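Local coordinates for protein N-acyl-D-glutamate deacylase (Bordetella bronchiseptica, PDB 3GIP) that catalyses the hydrolysis of N-acyl-D-glutamate to D-glutamate and a carboxylate, as a zinc-dependent member of the amidohydrolase superfamily, at residues D64-D69 against G93-S98; T89-N94 against N139-V144; H68-F73 against A113-T118. One frame throughout, in Å; residues are numbered along the deposited sequence.

Interaction 1. Residues D64-D69 against G93-S98. With ZN (zinc ion), chain F.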
loop_
_atom_site.group_PDB
_atom_site.type_symbol
_atom_site.label_atom_id
_atom_site.label_comp_id
_atom_site.label_asym_id
_atom_site.label_seq_id
_atom_site.Cartn_x
_atom_site.Cartn_y
_atom_site.Cartn_z
ATOM N N ASP A 64 -3.932 -0.066 4.694
ATOM C CA ASP A 64 -2.852 0.372 3.819
ATOM C C ASP A 64 -2.975 -0.395 2.514
ATOM O O ASP A 64 -2.552 -1.548 2.419
ATOM C CB ASP A 64 -1.503 0.078 4.478
ATOM C CG ASP A 64 -0.335 0.639 3.698
ATOM O OD1 ASP A 64 -0.556 1.245 2.625
ATOM O OD2 ASP A 64 0.812 0.473 4.163
ATOM N N VAL A 65 -3.548 0.254 1.509
ATOM C CA VAL A 65 -3.764 -0.384 0.224
ATOM C C VAL A 65 -2.523 -0.528 -0.646
ATOM O O VAL A 65 -2.576 -1.184 -1.682
ATOM C CB VAL A 65 -4.865 0.353 -0.581
ATOM C CG1 VAL A 65 -6.139 0.435 0.257
ATOM C CG2 VAL A 65 -4.391 1.751 -0.983
ATOM N N HIS A 66 -1.406 0.073 -0.239
ATOM C CA HIS A 66 -0.196 -0.053 -1.041
ATOM C C HIS A 66 1.025 -0.462 -0.241
ATOM O O HIS A 66 1.917 0.351 0.034
ATOM C CB HIS A 66 0.122 1.239 -1.795
ATOM C CG HIS A 66 1.025 1.023 -2.969
ATOM N ND1 HIS A 66 0.551 0.857 -4.251
ATOM C CD2 HIS A 66 2.367 0.850 -3.039
ATOM C CE1 HIS A 66 1.560 0.588 -5.062
ATOM N NE2 HIS A 66 2.673 0.577 -4.350
ATOM N N GLY A 67 1.072 -1.734 0.126
ATOM C CA GLY A 67 2.205 -2.222 0.878
ATOM C C GLY A 67 3.102 -3.105 0.034
ATOM O O GLY A 67 2.689 -3.614 -1.009
ATOM N N HIS A 68 4.346 -3.246 0.476
ATOM C CA HIS A 68 5.329 -4.105 -0.184
ATOM C C HIS A 68 5.890 -5.009 0.905
ATOM O O HIS A 68 7.020 -5.488 0.812
ATOM C CB HIS A 68 6.472 -3.282 -0.785
ATOM C CG HIS A 68 6.124 -2.607 -2.073
ATOM N ND1 HIS A 68 5.736 -3.301 -3.199
ATOM C CD2 HIS A 68 6.119 -1.298 -2.418
ATOM C CE1 HIS A 68 5.509 -2.448 -4.183
ATOM N NE2 HIS A 68 5.735 -1.226 -3.735
ATOM N N ASP A 69 5.084 -5.238 1.935
ATOM C CA ASP A 69 5.489 -6.042 3.085
ATOM C C ASP A 69 5.305 -7.547 2.890
ATOM O O ASP A 69 5.324 -8.307 3.857
ATOM C CB ASP A 69 4.691 -5.583 4.305
ATOM C CG ASP A 69 4.538 -4.075 4.357
ATOM O OD1 ASP A 69 5.426 -3.398 4.918
ATOM O OD2 ASP A 69 3.532 -3.568 3.812
ATOM N N GLY A 93 1.829 -7.139 -2.482
ATOM C CA GLY A 93 1.938 -7.620 -3.850
ATOM C C GLY A 93 1.704 -6.557 -4.902
ATOM O O GLY A 93 1.170 -6.835 -5.976
ATOM N N ASN A 94 2.131 -5.336 -4.602
ATOM C CA ASN A 94 1.941 -4.214 -5.511
ATOM C C ASN A 94 3.053 -3.984 -6.525
ATOM O O ASN A 94 4.151 -4.533 -6.412
ATOM C CB ASN A 94 1.743 -2.939 -4.690
ATOM C CG ASN A 94 0.372 -2.863 -4.070
ATOM O OD1 ASN A 94 -0.607 -2.583 -4.755
ATOM N ND2 ASN A 94 0.288 -3.123 -2.770
ATOM N N CYS A 95 2.735 -3.163 -7.522
ATOM C CA CYS A 95 3.662 -2.767 -8.573
ATOM C C CYS A 95 4.261 -3.908 -9.374
ATOM O O CYS A 95 5.383 -3.805 -9.865
ATOM C CB CYS A 95 4.781 -1.920 -7.972
ATOM S SG CYS A 95 4.129 -0.563 -6.945
ATOM N N GLY A 96 3.502 -4.990 -9.503
ATOM C CA GLY A 96 3.971 -6.128 -10.274
ATOM C C GLY A 96 4.800 -7.161 -9.539
ATOM O O GLY A 96 5.081 -8.218 -10.098
ATOM N N VAL A 97 5.188 -6.881 -8.298
ATOM C CA VAL A 97 6.002 -7.829 -7.541
ATOM C C VAL A 97 5.300 -8.334 -6.290
ATOM O O VAL A 97 4.790 -7.555 -5.481
ATOM C CB VAL A 97 7.370 -7.218 -7.165
ATOM C CG1 VAL A 97 8.202 -7.027 -8.422
ATOM C CG2 VAL A 97 7.176 -5.887 -6.440
ATOM N N SER A 98 5.290 -9.655 -6.130
ATOM C CA SER A 98 4.614 -10.283 -5.002
ATOM C C SER A 98 5.388 -11.458 -4.413
ATOM O O SER A 98 6.396 -11.891 -4.967
ATOM C CB SER A 98 3.238 -10.770 -5.457
ATOM O OG SER A 98 3.364 -11.638 -6.580
HETATM ZN ZN ZN F . 5.082 1.347 -7.567
HETATM O O HOH W 1 -3.148 -1.634 -4.345
HETATM O O HOH W 2 4.710 -5.866 -3.238
#
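Asn94 reaches across from one loop to Gly67 of the other, where the backbones come no nearer than the 6.1 Å between His68 CA and Gly93 CA; the loop of Asn94 makes a type I' turn from Asn94 to Val97. His66 and His68 form the HxH motif that follows the first barrel strand of amidohydrolases. From the loop after the next strand, Cys95 binds the zinc ion together with His218 and His248, close to the HxH pair, neither histidine of which is within bonding distance of the metal. Asn94 has the largest single share of the contact. Its ND2 donates to Gly67 O over 3.0 Å, almost straight at 172°, in the plane of the carbonyl and on a lone pair; the acceptor also lies in the amide plane, so this bond fixes the rotation of the amide. The other end, OD1, accepts a hydrogen bond from a water that also donates to Val65 O. Thus held, the amide stacks on the His66 ring with the planes 22° apart, and Asn94 CB makes a CH-pi contact over that face, 3.8 Å from the centroid. His66 reaches there because CG stands anti to its backbone N (chi1 -159°). His66 N donates to Asp64 OD1, an Asx turn, with OD1 met from above the carboxylate plane. Cys95 suits its place because its sulfur is a good ligand for zinc: SG lies at the edges of both imidazoles, 3.2 Å from His66 NE2. A second water ties His68 ND1 to Val97 O, and His68 CE1 meets Asn94 O in the ring plane. Cys95 SG itself lies 2.2 Å from the zinc ion.

Interaction 2. Residues T89-N94 against N139-V144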
loop_
_atom_site.group_PDB
_atom_site.type_symbol
_atom_site.label_atom_id
_atom_site.label_comp_id
_atom_site.label_asym_id
_atom_site.label_seq_id
_atom_site.Cartn_x
_atom_site.Cartn_y
_atom_site.Cartn_z
ATOM N N THR A 89 -4.704 -3.489 8.491
ATOM C CA THR A 89 -4.772 -4.350 7.311
ATOM C C THR A 89 -3.858 -3.775 6.238
ATOM O O THR A 89 -3.781 -2.558 6.073
ATOM C CB THR A 89 -6.206 -4.419 6.717
ATOM O OG1 THR A 89 -7.090 -5.045 7.653
ATOM C CG2 THR A 89 -6.215 -5.216 5.411
ATOM N N VAL A 90 -3.158 -4.643 5.518
ATOM C CA VAL A 90 -2.297 -4.184 4.443
ATOM C C VAL A 90 -2.516 -5.030 3.204
ATOM O O VAL A 90 -2.725 -6.240 3.294
ATOM C CB VAL A 90 -0.795 -4.245 4.815
ATOM C CG1 VAL A 90 -0.368 -5.681 5.093
ATOM C CG2 VAL A 90 0.035 -3.655 3.676
ATOM N N VAL A 91 -2.504 -4.376 2.050
ATOM C CA VAL A 91 -2.650 -5.063 0.779
ATOM C C VAL A 91 -1.236 -5.118 0.206
ATOM O O VAL A 91 -0.635 -4.082 -0.092
ATOM C CB VAL A 91 -3.573 -4.289 -0.188
ATOM C CG1 VAL A 91 -3.697 -5.047 -1.507
ATOM C CG2 VAL A 91 -4.947 -4.100 0.446
ATOM N N VAL A 92 -0.695 -6.326 0.078
ATOM C CA VAL A 92 0.657 -6.503 -0.447
ATOM C C VAL A 92 0.642 -7.001 -1.891
ATOM O O VAL A 92 -0.426 -7.247 -2.458
ATOM C CB VAL A 92 1.459 -7.507 0.418
ATOM C CG1 VAL A 92 1.494 -7.038 1.869
ATOM C CG2 VAL A 92 0.832 -8.897 0.327
ATOM N N GLY A 93 1.829 -7.139 -2.482
ATOM C CA GLY A 93 1.938 -7.620 -3.850
ATOM C C GLY A 93 1.704 -6.557 -4.902
ATOM O O GLY A 93 1.170 -6.835 -5.976
ATOM N N ASN A 94 2.131 -5.336 -4.602
ATOM C CA ASN A 94 1.941 -4.214 -5.511
ATOM C C ASN A 94 3.053 -3.984 -6.525
ATOM O O ASN A 94 4.151 -4.533 -6.412
ATOM C CB ASN A 94 1.743 -2.939 -4.690
ATOM C CG ASN A 94 0.372 -2.863 -4.070
ATOM O OD1 ASN A 94 -0.607 -2.583 -4.755
ATOM N ND2 ASN A 94 0.288 -3.123 -2.770
ATOM N N ASN A 139 -3.866 -7.765 9.469
ATOM C CA ASN A 139 -4.521 -8.518 8.405
ATOM C C ASN A 139 -3.775 -8.341 7.095
ATOM O O ASN A 139 -3.202 -7.280 6.828
ATOM C CB ASN A 139 -5.972 -8.068 8.247
ATOM C CG ASN A 139 -6.759 -8.216 9.525
ATOM O OD1 ASN A 139 -7.288 -7.239 10.060
ATOM N ND2 ASN A 139 -6.837 -9.442 10.033
ATOM N N VAL A 140 -3.789 -9.387 6.276
ATOM C CA VAL A 140 -3.090 -9.361 5.001
ATOM C C VAL A 140 -3.923 -9.802 3.806
ATOM O O VAL A 140 -4.479 -10.902 3.790
ATOM C CB VAL A 140 -1.837 -10.262 5.051
ATOM C CG1 VAL A 140 -1.087 -10.190 3.728
ATOM C CG2 VAL A 140 -0.943 -9.841 6.205
ATOM N N ALA A 141 -4.005 -8.928 2.808
ATOM C CA ALA A 141 -4.706 -9.220 1.563
ATOM C C ALA A 141 -3.575 -9.211 0.546
ATOM O O ALA A 141 -2.637 -8.420 0.679
ATOM C CB ALA A 141 -5.722 -8.132 1.243
ATOM N N ALA A 142 -3.644 -10.076 -0.461
ATOM C CA ALA A 142 -2.560 -10.134 -1.430
ATOM C C ALA A 142 -2.940 -10.105 -2.898
ATOM O O ALA A 142 -3.912 -10.729 -3.325
ATOM C CB ALA A 142 -1.701 -11.369 -1.157
ATOM N N LEU A 143 -2.138 -9.370 -3.663
ATOM C CA LEU A 143 -2.294 -9.255 -5.104
ATOM C C LEU A 143 -1.172 -10.110 -5.680
ATOM O O LEU A 143 -0.144 -10.302 -5.028
ATOM C CB LEU A 143 -2.075 -7.810 -5.562
ATOM C CG LEU A 143 -3.061 -6.732 -5.109
ATOM C CD1 LEU A 143 -2.358 -5.374 -5.106
ATOM C CD2 LEU A 143 -4.271 -6.713 -6.036
ATOM N N VAL A 144 -1.371 -10.643 -6.878
ATOM C CA VAL A 144 -0.322 -11.427 -7.521
ATOM C C VAL A 144 0.339 -10.490 -8.520
ATOM O O VAL A 144 -0.342 -9.799 -9.280
ATOM C CB VAL A 144 -0.887 -12.671 -8.248
ATOM C CG1 VAL A 144 -1.960 -12.267 -9.228
ATOM C CG2 VAL A 144 0.240 -13.401 -8.972
#
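Val90 and Val92 bond to Asn139, Ala141 and Leu143 in the alternating pattern of parallel strands. Val90 N donates to Asn139 O at 2.9 Å, Ala141 N returns a bond to Val90 O at 175°, Val92 N then reaches Ala141 O, and Leu143 N closes the run on Val92 O at 3.0 Å. The segment axes run only 14° apart. On the face bearing Val90 and Val92, Val92 CG2 rests against Ala142 CB at 3.8 Å and also approaches Val140 CG1. With chi1 at -57°, Val92 places CG2 between its backbone N and carbonyl carbon, the branch that meets both neighbours. Branched valines suit extended backbone, and the small Ala142 lets Val92 lie close. These are neighbouring strands of the TIM-type barrel of the amidohydrolase family, and this face is its outer one, packed by Phe73 of helix 72-75 and Tyr127 of helix 124-133. The face with Val91 and Ala141 turns to the barrel interior. There Leu143 CD1 touches Val91 CG1 at 3.9 Å and lies 3.3 Å from Asn94 OD1, an apolar neighbour for an amide whose ND2 is engaged by Gly67. Gly93 ends the pairing with positive phi; its CA-H points to Leu143 O at 3.6 Å, where a side chain would collide with that carbonyl. Farther out, Ser185 OG is hydrogen-bonded to Gly93 O, and on the other edge of strand 87-92 the backbone of Val91 is hydrogen-bonded to Asp64 and Gly67.

Interaction 3. Residues H68-F73 against A113-T118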
loop_
_atom_site.group_PDB
_atom_site.type_symbol
_atom_site.label_atom_id
_atom_site.label_comp_id
_atom_site.label_asym_id
_atom_site.label_seq_id
_atom_site.Cartn_x
_atom_site.Cartn_y
_atom_site.Cartn_z
ATOM N N HIS A 68 4.346 -3.246 0.476
ATOM C CA HIS A 68 5.329 -4.105 -0.184
ATOM C C HIS A 68 5.890 -5.009 0.905
ATOM O O HIS A 68 7.020 -5.488 0.812
ATOM C CB HIS A 68 6.472 -3.282 -0.785
ATOM C CG HIS A 68 6.124 -2.607 -2.073
ATOM N ND1 HIS A 68 5.736 -3.301 -3.199
ATOM C CD2 HIS A 68 6.119 -1.298 -2.418
ATOM C CE1 HIS A 68 5.509 -2.448 -4.183
ATOM N NE2 HIS A 68 5.735 -1.226 -3.735
ATOM N N ASP A 69 5.084 -5.238 1.935
ATOM C CA ASP A 69 5.489 -6.042 3.085
ATOM C C ASP A 69 5.305 -7.547 2.890
ATOM O O ASP A 69 5.324 -8.307 3.857
ATOM C CB ASP A 69 4.691 -5.583 4.305
ATOM C CG ASP A 69 4.538 -4.075 4.357
ATOM O OD1 ASP A 69 5.426 -3.398 4.918
ATOM O OD2 ASP A 69 3.532 -3.568 3.812
ATOM N N ASP A 70 5.157 -7.962 1.638
ATOM C CA ASP A 70 4.948 -9.365 1.282
ATOM C C ASP A 70 5.712 -10.388 2.114
ATOM O O ASP A 70 5.126 -11.342 2.633
ATOM C CB ASP A 70 5.316 -9.593 -0.184
ATOM C CG ASP A 70 4.478 -8.773 -1.130
ATOM O OD1 ASP A 70 3.751 -9.380 -1.949
ATOM O OD2 ASP A 70 4.548 -7.528 -1.057
ATOM N N LEU A 71 7.020 -10.190 2.230
ATOM C CA LEU A 71 7.869 -11.134 2.951
ATOM C C LEU A 71 8.223 -10.747 4.380
ATOM O O LEU A 71 8.981 -11.454 5.042
ATOM C CB LEU A 71 9.164 -11.344 2.167
ATOM C CG LEU A 71 9.018 -11.535 0.657
ATOM C CD1 LEU A 71 10.398 -11.535 0.018
ATOM C CD2 LEU A 71 8.268 -12.823 0.358
ATOM N N MET A 72 7.678 -9.638 4.864
ATOM C CA MET A 72 7.989 -9.180 6.212
ATOM C C MET A 72 7.311 -9.962 7.326
ATOM O O MET A 72 7.757 -9.931 8.469
ATOM C CB MET A 72 7.637 -7.697 6.349
ATOM C CG MET A 72 8.431 -6.804 5.413
ATOM S SD MET A 72 10.209 -6.972 5.655
ATOM C CE MET A 72 10.635 -8.036 4.310
ATOM N N PHE A 73 6.231 -10.660 7.001
ATOM C CA PHE A 73 5.515 -11.426 8.009
ATOM C C PHE A 73 6.384 -12.576 8.513
ATOM O O PHE A 73 6.134 -13.138 9.576
ATOM C CB PHE A 73 4.191 -11.910 7.416
ATOM C CG PHE A 73 3.392 -10.799 6.784
ATOM C CD1 PHE A 73 2.896 -9.755 7.562
ATOM C CD2 PHE A 73 3.203 -10.755 5.407
ATOM C CE1 PHE A 73 2.229 -8.678 6.973
ATOM C CE2 PHE A 73 2.538 -9.683 4.804
ATOM C CZ PHE A 73 2.052 -8.642 5.590
ATOM N N ALA A 113 13.623 -6.323 -5.575
ATOM C CA ALA A 113 14.324 -5.816 -4.401
ATOM C C ALA A 113 13.364 -5.038 -3.505
ATOM O O ALA A 113 13.659 -4.773 -2.339
ATOM C CB ALA A 113 15.485 -4.926 -4.829
ATOM N N LEU A 114 12.215 -4.665 -4.054
ATOM C CA LEU A 114 11.224 -3.930 -3.283
ATOM C C LEU A 114 10.593 -4.858 -2.245
ATOM O O LEU A 114 9.883 -4.399 -1.351
ATOM C CB LEU A 114 10.127 -3.378 -4.204
ATOM C CG LEU A 114 10.530 -2.375 -5.290
ATOM C CD1 LEU A 114 9.316 -2.036 -6.144
ATOM C CD2 LEU A 114 11.105 -1.119 -4.648
ATOM N N LEU A 115 10.869 -6.159 -2.361
ATOM C CA LEU A 115 10.305 -7.161 -1.452
ATOM C C LEU A 115 11.237 -7.673 -0.354
ATOM O O LEU A 115 10.826 -7.812 0.798
ATOM C CB LEU A 115 9.808 -8.370 -2.252
ATOM C CG LEU A 115 8.758 -8.150 -3.341
ATOM C CD1 LEU A 115 8.451 -9.481 -4.010
ATOM C CD2 LEU A 115 7.497 -7.553 -2.738
ATOM N N GLY A 116 12.476 -7.987 -0.714
ATOM C CA GLY A 116 13.418 -8.495 0.273
ATOM C C GLY A 116 14.243 -9.661 -0.244
ATOM O O GLY A 116 14.193 -9.983 -1.430
ATOM N N GLU A 117 14.988 -10.309 0.651
ATOM C CA GLU A 117 15.849 -11.432 0.279
ATOM C C GLU A 117 15.226 -12.817 0.436
ATOM O O GLU A 117 15.704 -13.782 -0.162
ATOM C CB GLU A 117 17.150 -11.377 1.088
ATOM C CG GLU A 117 18.016 -10.164 0.792
ATOM C CD GLU A 117 18.658 -10.222 -0.582
ATOM O OE1 GLU A 117 19.297 -9.225 -0.982
ATOM O OE2 GLU A 117 18.532 -11.265 -1.259
ATOM N N THR A 118 14.172 -12.922 1.237
ATOM C CA THR A 118 13.513 -14.208 1.450
ATOM C C THR A 118 13.099 -14.846 0.130
ATOM O O THR A 118 12.454 -14.208 -0.700
ATOM C CB THR A 118 12.250 -14.056 2.325
ATOM O OG1 THR A 118 12.627 -13.617 3.634
ATOM C CG2 THR A 118 11.513 -15.383 2.439
HETATM O O HOH W 3 8.285 -7.740 1.806
HETATM O O HOH W 4 9.704 -4.652 1.189
#
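Leu114 O lies 3.6 Å from His68 CB, while Leu114 CD1 sits over one face of the His68 ring, an apolar lid for an imidazole beside the metal site. Two waters carry the polar links between the backbones. One is in bonding reach of Leu114 O and His68 O; the other, 2.8 Å from Leu71 N and accepting from it, is in reach of His68 O and Leu115 O. Acceptors outnumber protons around both. Leu115 has the larger share of the packing. Its CD2 presses on the Asp70 carboxylate, 3.4 Å from OD2, and its CB meets Leu71 CD1 at 3.9 Å. Asp70 OD2 accepts a weak bond from Gly93 N and OD1 a weak one from Ala99 N, so the carboxylate has polar partners beside the apolar methyl. In the amidohydrolase barrel, this is where the loop beyond strand 87-92 folds over the one joining strand 57-64 to helix 72-75. Met72, bent at chi2 (-58°) and chi3, brings CE to Leu115 O. Gly116 has phi 137°, backbone angles that suit a residue without a side chain. Thr118 then sets CB against Leu71 CD1, which also comes 3.4 Å from Thr118 O, while Thr118 OG1 is hydrogen-bonded to Glu75 OE2.

The centres of interactions 1 and 2 lie about 6 Å apart, those of 1 and 3 about 9 Å and those of 2 and 3 about 12 Å. Along the chain the segments run 64-69, 68-73, 89-94, 93-98, 113-118, 139-144, so interactions 2 and 3 cross. Interaction 2 pairs neighbouring barrel strands 87-92 and 139-145; interaction 1 joins the loops after strands 57-64 and 87-92, sharing Gly93 and Asn94 with it. Interaction 3 shares His68 and Asp69 with interaction 1 and reaches farther along the second loop. Asp70 probably bonds to Gly93 N, linking all three. The strand pairing is consistent with placing the Cys95 loop, and 113-118 packs against His68.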